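PDB 3R2N: cytidine deaminase, which probably catalyses the zinc-dependent hydrolytic deamination of cytidine to uridine in pyrimidine salvage, acting as a homotetramer. Local coordinates for residues A19-S24 / N30-V35. Residues are numbered along the deposited sequence; the frame is centred on the assembly and turned at random.
Sequences AARANS and NFPVGV
Where Arg-21 passes Gly-34 the two backbones come to 4.2 Å between their CA atoms, and the gap has widened to 5.6 Å between the CA atoms of Ser-24 and Pro-32; residues Arg-21 to Ser-24 form a type I beta turn. The case illustrates how a glycine lets a helix press directly on a strand: with no side chain on Gly-34, the aliphatic base of Arg-21 rests on bare backbone. Its CB lies 4.0 Å from Gly-34 CA, and its CG is 3.8 Å from both Val-33 C and Gly-34 N. CG stands anti to the backbone N of Arg-21 (chi1 -170°), a setting that lays the methylenes along the 32-34 backbone; CG then meets Pro-32 CB at 4.1 Å, the two side chains crossing at a slant, while bends at chi2 and chi3 carry the guanidinium onward to a weak hydrogen bond from NH2 to the carbonyl oxygen of Asp-84. At the last position of the turn, Ser-24 brings its hydroxyl against the proline ring, OG being 3.1 Å from Pro-32 CB, a close polar-to-carbon approach rather than a hydrogen bond. Asn-49 holds the approach to the strand by two backbone bonds, OD1 accepting the N-H of Val-33 and ND2 donating to Phe-31 O, and reaches the Arg-21 to Ser-24 turn by a weak one between OD1 and Ser-24 OG. In the cytidine deaminase fold this joins the end of helix 10-21 to the start of strand 34-39, which runs between strands 44-48 and 77-83; with its CB directed away from segment 19-24, the side chain of Val-33, about 8 Å from the zinc ion held by Cys-60, Cys-93 and Cys-96, packs on Ala-61 of helix 61-71 and Cys-82 of strand 77-83.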
# COMPACT_ATOMS: atom_id res chain seq x y z
N ALA D 19 8.45 23.13 8.61
CA ALA D 19 7.88 24.00 7.60
C ALA D 19 6.98 23.23 6.63
O ALA D 19 5.83 23.63 6.38
CB ALA D 19 9.00 24.73 6.84
N ALA D 20 7.48 22.11 6.09
CA ALA D 20 6.69 21.36 5.09
C ALA D 20 5.39 20.82 5.72
O ALA D 20 4.36 20.71 5.04
CB ALA D 20 7.52 20.21 4.47
N ARG D 21 5.45 20.53 7.02
CA ARG D 21 4.34 19.93 7.77
C ARG D 21 3.05 20.79 7.69
O ARG D 21 1.94 20.25 7.78
CB ARG D 21 4.76 19.68 9.22
CG ARG D 21 3.78 18.84 10.04
CD ARG D 21 3.41 19.58 11.32
NE ARG D 21 4.53 19.60 12.25
CZ ARG D 21 4.86 20.62 13.03
NH1 ARG D 21 4.15 21.73 13.00
NH2 ARG D 21 5.90 20.51 13.84
N ALA D 22 3.20 22.09 7.46
CA ALA D 22 2.04 22.96 7.28
C ALA D 22 1.12 22.58 6.08
O ALA D 22 -0.06 22.94 6.08
CB ALA D 22 2.47 24.43 7.18
N ASN D 23 1.66 21.86 5.09
CA ASN D 23 0.85 21.41 3.94
C ASN D 23 0.36 19.98 4.07
O ASN D 23 -0.25 19.42 3.14
CB ASN D 23 1.62 21.54 2.65
CG ASN D 23 1.92 22.99 2.30
OD1 ASN D 23 1.08 23.89 2.46
ND2 ASN D 23 3.11 23.22 1.79
N SER D 24 0.61 19.39 5.23
CA SER D 24 0.20 18.04 5.52
C SER D 24 -1.33 17.85 5.38
O SER D 24 -2.08 18.69 5.85
CB SER D 24 0.68 17.65 6.92
OG SER D 24 -0.37 17.05 7.67
N ASN D 30 -5.63 13.10 12.20
CA ASN D 30 -5.20 14.36 12.83
C ASN D 30 -3.78 14.24 13.40
O ASN D 30 -3.49 14.73 14.48
CB ASN D 30 -6.21 14.83 13.90
CG ASN D 30 -6.06 16.30 14.23
OD1 ASN D 30 -5.56 17.07 13.43
ND2 ASN D 30 -6.49 16.68 15.43
N PHE D 31 -2.90 13.59 12.64
CA PHE D 31 -1.51 13.38 13.01
C PHE D 31 -0.68 13.82 11.81
O PHE D 31 -0.32 13.02 10.94
CB PHE D 31 -1.27 11.90 13.37
CG PHE D 31 0.09 11.63 13.97
CD1 PHE D 31 0.34 11.87 15.34
CD2 PHE D 31 1.12 11.11 13.19
CE1 PHE D 31 1.59 11.62 15.92
CE2 PHE D 31 2.38 10.85 13.74
CZ PHE D 31 2.63 11.11 15.11
N PRO D 32 -0.39 15.12 11.75
CA PRO D 32 0.39 15.66 10.63
C PRO D 32 1.90 15.37 10.77
O PRO D 32 2.47 15.35 11.90
CB PRO D 32 0.09 17.16 10.69
CG PRO D 32 -0.16 17.46 12.16
CD PRO D 32 -0.68 16.14 12.78
N VAL D 33 2.54 15.10 9.63
CA VAL D 33 3.96 14.73 9.58
C VAL D 33 4.67 15.46 8.43
O VAL D 33 4.15 15.56 7.30
CB VAL D 33 4.14 13.20 9.40
CG1 VAL D 33 5.58 12.81 9.29
CG2 VAL D 33 3.41 12.40 10.50
N GLY D 34 5.87 15.93 8.71
CA GLY D 34 6.73 16.50 7.70
C GLY D 34 8.04 15.76 7.69
O GLY D 34 8.43 15.17 8.71
N VAL D 35 8.70 15.73 6.53
CA VAL D 35 10.01 15.08 6.43
C VAL D 35 10.89 15.91 5.54
O VAL D 35 10.42 16.60 4.65
CB VAL D 35 9.93 13.60 5.91
CG1 VAL D 35 9.49 13.52 4.42
CG2 VAL D 35 11.26 12.90 6.10